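Local coordinates for protein L-asparaginase I (Vibrio cholerae, PDB 2OCD) that probably hydrolyses L-asparagine to L-aspartate and ammonium, working as a homotetramer of the asparaginase 1 family, at residues E225-R228 / N229-Q233; A308-H311 / Y312-Q316. One frame throughout, in Å; residues are numbered along the deposited sequence.

Contact 1 of 2, residues E225-R228 / N229-Q233; sequences EVIR and NTLLQ
N229 meets the preceding turn of helix 224-231 through both its backbone and its amide. Its N donates to E225 O at 3.2 Å, an ordinary i to i+4 helical bond. The side chain places the amide just beyond the E225 carbonyl oxygen, with N229 CG 3.5 Å from E225 O. There OD1 receives a weak bond from R228 NH2, 3.4 Å away. The arginine reaches it because its chain bends at chi3 (64°), and the guanidinium and amide planes stand 61° apart, so the two groups are not stacked. E225 O also lies over one face of that guanidinium, toward its rim. On the subunit interface, N229 packs against N229 of the second subunit.

T230 continues the helical pattern, N to V226 O at 3.1 Å, and adds a side-chain bond: OG1 donates to I227 O at 2.6 Å. With chi1 at 63° the hydroxyl sits between the backbone N and carbonyl carbon and turns back onto the helix.

At L231 the stronger backbone bond is i to i+3: its N bonds R228 O at 3.0 Å, while its i to i+4 bond to I227 O is weak. L231 CD1 packs on I227 CG2 at 3.9 Å, the two side chains pointing the same way.

In the fold, this helix links strands 213-217 and 237-242 in a beta-alpha-beta unit. I227 and T230 touch I216 of the first strand, T230 and L231 touch M238 of the second, and helix 252-263 lies alongside, meeting I227 through L254 and L231 through Q257 and A261.

Contact 2 of 2, residues A308-H311 / Y312-Q316; sequences AKLH and YLLSQ
L310 and L314, one turn apart near the C-terminal end of helix 303-315, form an i to i+4 apolar pair. Their side chains lie alongside each other and point the same way, with L310 CD2 to L314 CD1 at 4.0 Å. The i to i+4 spacing brings the two chains together, and both have CG anti to the carbonyl carbon (chi1 -83° and -74°). Y312 swings its ring away from the preceding turn, with K309 O near the ring plane at its edge.

Both leucines touch A237 of strand 237-242, whereas L313 packs on V323 and M327 of helix 320-327 and Y312 on F103 of helix 94-104. K309, fully extended, carries NZ to a salt bridge with E334 and to the carbonyl oxygens of Q329 and M327, while H311 ND1 bonds L307 O.

Regular backbone bonds underlie these side chains: L313 N to K309 O at 2.9 Å and L314 N to L310 O at 2.8 Å. S315 N bonds Y312 O at 3.2 Å and H311 O only weakly. The S315 hydroxyl, which also bonds T209 N and Q211 NE2, meets the same H311 carbonyl: OG donates to H311 O at 2.6 Å, in the carbonyl plane.

Going from the N terminus, contact 1 (225-233) comes first and is complete before contact 2 (308-316) begins, so the two are in series, and they neither nest nor cross. Each joins consecutive turns within one helix and closes no long loop. Their centres are 21 Å apart and their nearest atoms about 11 Å, so they do not touch. Both belong to the C-terminal asparaginase domain and have strand 237-242 as a common neighbour, contact 1 through M238 and contact 2 through A237 and I239. Contact 1 faces a second subunit, farther from the chain's centre; contact 2 lies nearer it, where helix 94-104 of the N-terminal domain also packs.

Contact 1 of 2, residues E225-R228 / N229-Q233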
ATOM      1  N   GLU B 225     -30.623  30.482   6.195  1.00 22.44           N
ATOM      2  CA  GLU B 225     -31.860  30.218   5.493  1.00 23.14           C
ATOM      3  C   GLU B 225     -31.966  28.803   4.923  1.00 23.26           C
ATOM      4  O   GLU B 225     -33.026  28.183   5.052  1.00 23.99           O
ATOM      5  CB  GLU B 225     -32.063  31.235   4.384  1.00 23.58           C
ATOM      6  CG  GLU B 225     -32.254  32.651   4.901  1.00 24.32           C
ATOM      7  CD  GLU B 225     -31.940  33.661   3.843  1.00 24.72           C
ATOM      8  OE1 GLU B 225     -30.821  34.222   3.880  1.00 28.58           O
ATOM      9  OE2 GLU B 225     -32.796  33.872   2.949  1.00 27.78           O
ATOM     10  N   VAL B 226     -30.916  28.255   4.309  1.00 22.92           N
ATOM     11  CA  VAL B 226     -30.996  26.829   3.949  1.00 23.03           C
ATOM     12  C   VAL B 226     -31.048  25.950   5.228  1.00 23.72           C
ATOM     13  O   VAL B 226     -31.757  24.925   5.303  1.00 25.20           O
ATOM     14  CB  VAL B 226     -29.857  26.369   3.033  1.00 23.19           C
ATOM     15  CG1 VAL B 226     -29.250  27.560   2.293  1.00 24.08           C
ATOM     16  CG2 VAL B 226     -28.784  25.584   3.786  1.00 22.31           C
ATOM     17  N   ILE B 227     -30.324  26.350   6.259  1.00 22.91           N
ATOM     18  CA  ILE B 227     -30.368  25.608   7.508  1.00 22.39           C
ATOM     19  C   ILE B 227     -31.721  25.712   8.206  1.00 21.95           C
ATOM     20  O   ILE B 227     -32.172  24.769   8.828  1.00 21.59           O
ATOM     21  CB  ILE B 227     -29.162  25.977   8.391  1.00 22.28           C
ATOM     22  CG1 ILE B 227     -27.923  25.276   7.776  1.00 21.70           C
ATOM     23  CG2 ILE B 227     -29.404  25.595   9.869  1.00 21.94           C
ATOM     24  CD1 ILE B 227     -26.619  25.931   8.087  1.00 22.71           C
ATOM     25  N   ARG B 228     -32.383  26.838   8.061  1.00 22.26           N
ATOM     26  CA  ARG B 228     -33.741  26.976   8.568  1.00 23.45           C
ATOM     27  C   ARG B 228     -34.667  25.950   7.920  1.00 22.66           C
ATOM     28  O   ARG B 228     -35.401  25.301   8.608  1.00 21.54           O
ATOM     29  CB  ARG B 228     -34.243  28.377   8.309  1.00 22.82           C
ATOM     30  CG  ARG B 228     -35.576  28.670   8.919  1.00 25.57           C
ATOM     31  CD  ARG B 228     -36.144  29.910   8.288  1.00 28.85           C
ATOM     32  NE  ARG B 228     -36.397  29.662   6.856  1.00 34.42           N
ATOM     33  CZ  ARG B 228     -36.210  30.546   5.868  1.00 36.44           C
ATOM     34  NH1 ARG B 228     -35.749  31.782   6.129  1.00 38.27           N
ATOM     35  NH2 ARG B 228     -36.475  30.189   4.603  1.00 34.82           N
ATOM     36  N   ASN B 229     -34.576  25.803   6.596  1.00 23.53           N
ATOM     37  CA  ASN B 229     -35.354  24.824   5.815  1.00 23.78           C
ATOM     38  C   ASN B 229     -35.173  23.425   6.314  1.00 24.11           C
ATOM     39  O   ASN B 229     -36.133  22.657   6.400  1.00 24.90           O
ATOM     40  CB  ASN B 229     -34.944  24.836   4.327  1.00 23.52           C
ATOM     41  CG  ASN B 229     -35.435  26.086   3.591  1.00 24.35           C
ATOM     42  OD1 ASN B 229     -36.246  26.856   4.123  1.00 21.75           O
ATOM     43  ND2 ASN B 229     -34.921  26.305   2.365  1.00 25.63           N
ATOM     44  N   THR B 230     -33.932  23.080   6.626  1.00 24.34           N
ATOM     45  CA  THR B 230     -33.621  21.737   7.094  1.00 24.79           C
ATOM     46  C   THR B 230     -34.162  21.486   8.518  1.00 24.62           C
ATOM     47  O   THR B 230     -34.221  20.339   8.952  1.00 25.57           O
ATOM     48  CB  THR B 230     -32.090  21.492   7.162  1.00 25.63           C
ATOM     49  OG1 THR B 230     -31.507  22.395   8.135  1.00 27.60           O
ATOM     50  CG2 THR B 230     -31.425  21.676   5.815  1.00 25.66           C
ATOM     51  N   LEU B 231     -34.499  22.538   9.262  1.00 23.65           N
ATOM     52  CA  LEU B 231     -34.949  22.366  10.642  1.00 23.26           C
ATOM     53  C   LEU B 231     -36.475  22.401  10.745  1.00 22.63           C
ATOM     54  O   LEU B 231     -37.023  22.189  11.813  1.00 22.78           O
ATOM     55  CB  LEU B 231     -34.294  23.409  11.588  1.00 22.67           C
ATOM     56  CG  LEU B 231     -32.815  23.195  11.918  1.00 21.57           C
ATOM     57  CD1 LEU B 231     -32.163  24.472  12.347  1.00 21.99           C
ATOM     58  CD2 LEU B 231     -32.580  22.122  12.975  1.00 20.97           C
ATOM     59  N   LEU B 232     -37.175  22.667   9.649  1.00 22.10           N
ATOM     60  CA  LEU B 232     -38.620  22.746   9.743  1.00 21.66           C
ATOM     61  C   LEU B 232     -39.200  21.410  10.152  1.00 21.66           C
ATOM     62  O   LEU B 232     -38.595  20.352   9.924  1.00 20.42           O
ATOM     63  CB  LEU B 232     -39.267  23.212   8.443  1.00 21.50           C
ATOM     64  CG  LEU B 232     -39.248  24.717   8.225  1.00 21.00           C
ATOM     65  CD1 LEU B 232     -39.900  25.117   6.872  1.00 18.34           C
ATOM     66  CD2 LEU B 232     -39.919  25.412   9.411  1.00 20.05           C
ATOM     67  N   GLN B 233     -40.395  21.482  10.753  1.00 22.06           N
ATOM     68  CA  GLN B 233     -41.067  20.298  11.253  1.00 22.02           C
ATOM     69  C   GLN B 233     -41.372  19.524   9.996  1.00 21.05           C
ATOM     70  O   GLN B 233     -41.625  20.120   8.943  1.00 19.19           O
ATOM     71  CB  GLN B 233     -42.330  20.613  12.031  1.00 22.64           C
ATOM     72  CG  GLN B 233     -42.241  21.835  12.972  1.00 26.70           C
ATOM     73  CD  GLN B 233     -42.133  21.490  14.461  1.00 31.30           C
ATOM     74  OE1 GLN B 233     -41.751  20.357  14.847  1.00 30.49           O
ATOM     75  NE2 GLN B 233     -42.478  22.488  15.320  1.00 33.47           N
TER

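Contact 2 of 2, residues A308-H311 / Y312-Q316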
ATOM      1  N   ALA B 308     -28.267   5.446  12.024  1.00  9.91           N
ATOM      2  CA  ALA B 308     -28.719   4.259  12.694  1.00 10.44           C
ATOM      3  C   ALA B 308     -29.052   4.462  14.160  1.00 11.32           C
ATOM      4  O   ALA B 308     -30.070   3.926  14.624  1.00 11.53           O
ATOM      5  CB  ALA B 308     -27.693   3.226  12.583  1.00 10.21           C
ATOM      6  N   LYS B 309     -28.157   5.167  14.884  1.00 11.52           N
ATOM      7  CA  LYS B 309     -28.142   5.187  16.349  1.00 11.16           C
ATOM      8  C   LYS B 309     -29.261   6.113  16.744  1.00 11.87           C
ATOM      9  O   LYS B 309     -30.025   5.828  17.684  1.00 10.94           O
ATOM     10  CB  LYS B 309     -26.780   5.641  16.894  1.00 11.38           C
ATOM     11  CG  LYS B 309     -26.556   5.492  18.437  1.00 11.69           C
ATOM     12  CD  LYS B 309     -25.174   5.991  18.872  1.00 10.76           C
ATOM     13  CE  LYS B 309     -24.839   5.845  20.361  1.00 12.20           C
ATOM     14  NZ  LYS B 309     -23.438   6.427  20.721  1.00 12.27           N
ATOM     15  N   LEU B 310     -29.389   7.210  15.994  1.00 12.82           N
ATOM     16  CA  LEU B 310     -30.521   8.120  16.172  1.00 12.81           C
ATOM     17  C   LEU B 310     -31.877   7.406  15.945  1.00 13.63           C
ATOM     18  O   LEU B 310     -32.845   7.645  16.700  1.00 14.91           O
ATOM     19  CB  LEU B 310     -30.383   9.361  15.271  1.00 12.34           C
ATOM     20  CG  LEU B 310     -29.499  10.543  15.757  1.00 11.43           C
ATOM     21  CD1 LEU B 310     -29.114  11.482  14.615  1.00  5.89           C
ATOM     22  CD2 LEU B 310     -30.109  11.376  16.919  1.00 10.02           C
ATOM     23  N   HIS B 311     -31.954   6.509  14.955  1.00 13.47           N
ATOM     24  CA  HIS B 311     -33.216   5.836  14.653  1.00 13.67           C
ATOM     25  C   HIS B 311     -33.543   4.821  15.759  1.00 13.94           C
ATOM     26  O   HIS B 311     -34.705   4.542  16.082  1.00 13.05           O
ATOM     27  CB  HIS B 311     -33.153   5.071  13.332  1.00 14.29           C
ATOM     28  CG  HIS B 311     -33.539   5.853  12.095  1.00 16.03           C
ATOM     29  ND1 HIS B 311     -32.654   6.669  11.417  1.00 15.87           N
ATOM     30  CD2 HIS B 311     -34.672   5.822  11.339  1.00 18.11           C
ATOM     31  CE1 HIS B 311     -33.254   7.164  10.341  1.00 19.31           C
ATOM     32  NE2 HIS B 311     -34.478   6.669  10.272  1.00 19.04           N
ATOM     33  N   TYR B 312     -32.503   4.204  16.284  1.00 14.76           N
ATOM     34  CA  TYR B 312     -32.638   3.319  17.441  1.00 14.68           C
ATOM     35  C   TYR B 312     -33.243   4.099  18.580  1.00 14.90           C
ATOM     36  O   TYR B 312     -34.347   3.767  18.992  1.00 14.67           O
ATOM     37  CB  TYR B 312     -31.292   2.742  17.854  1.00 14.41           C
ATOM     38  CG  TYR B 312     -31.272   2.161  19.225  1.00 14.42           C
ATOM     39  CD1 TYR B 312     -32.110   1.134  19.565  1.00 14.17           C
ATOM     40  CD2 TYR B 312     -30.391   2.618  20.182  1.00 14.47           C
ATOM     41  CE1 TYR B 312     -32.107   0.581  20.841  1.00 14.06           C
ATOM     42  CE2 TYR B 312     -30.377   2.068  21.469  1.00 13.92           C
ATOM     43  CZ  TYR B 312     -31.241   1.046  21.786  1.00 14.09           C
ATOM     44  OH  TYR B 312     -31.232   0.471  23.054  1.00 17.14           O
ATOM     45  N   LEU B 313     -32.549   5.148  19.034  1.00 14.86           N
ATOM     46  CA  LEU B 313     -32.927   5.876  20.250  1.00 15.61           C
ATOM     47  C   LEU B 313     -34.217   6.687  20.134  1.00 17.01           C
ATOM     48  O   LEU B 313     -35.065   6.694  21.056  1.00 17.25           O
ATOM     49  CB  LEU B 313     -31.814   6.829  20.687  1.00 15.23           C
ATOM     50  CG  LEU B 313     -30.529   6.178  21.195  1.00 13.20           C
ATOM     51  CD1 LEU B 313     -29.459   7.241  21.130  1.00 10.10           C
ATOM     52  CD2 LEU B 313     -30.651   5.561  22.642  1.00 10.27           C
ATOM     53  N   LEU B 314     -34.379   7.379  19.016  1.00 17.96           N
ATOM     54  CA  LEU B 314     -35.572   8.182  18.843  1.00 18.85           C
ATOM     55  C   LEU B 314     -36.806   7.281  18.710  1.00 19.63           C
ATOM     56  O   LEU B 314     -37.933   7.784  18.832  1.00 19.58           O
ATOM     57  CB  LEU B 314     -35.438   9.093  17.615  1.00 19.37           C
ATOM     58  CG  LEU B 314     -34.501  10.295  17.768  1.00 18.72           C
ATOM     59  CD1 LEU B 314     -34.022  10.783  16.383  1.00 20.47           C
ATOM     60  CD2 LEU B 314     -35.168  11.460  18.554  1.00 16.12           C
ATOM     61  N   SER B 315     -36.603   5.973  18.447  1.00 19.90           N
ATOM     62  CA  SER B 315     -37.727   4.998  18.242  1.00 20.32           C
ATOM     63  C   SER B 315     -38.145   4.312  19.522  1.00 20.86           C
ATOM     64  O   SER B 315     -39.169   3.695  19.576  1.00 21.40           O
ATOM     65  CB  SER B 315     -37.368   3.884  17.219  1.00 20.25           C
ATOM     66  OG  SER B 315     -37.292   4.337  15.868  1.00 20.18           O
ATOM     67  N   GLN B 316     -37.320   4.364  20.541  1.00 22.72           N
ATOM     68  CA  GLN B 316     -37.744   3.930  21.865  1.00 24.55           C
ATOM     69  C   GLN B 316     -38.497   5.091  22.437  1.00 25.15           C
ATOM     70  O   GLN B 316     -38.517   6.163  21.848  1.00 27.18           O
ATOM     71  CB  GLN B 316     -36.535   3.534  22.724  1.00 24.95           C
ATOM     72  CG  GLN B 316     -36.141   2.037  22.473  1.00 26.50           C
ATOM     73  CD  GLN B 316     -35.363   1.843  21.209  1.00 27.70           C
ATOM     74  OE1 GLN B 316     -35.742   1.089  20.278  1.00 24.11           O
ATOM     75  NE2 GLN B 316     -34.233   2.541  21.158  1.00 31.17           N
TER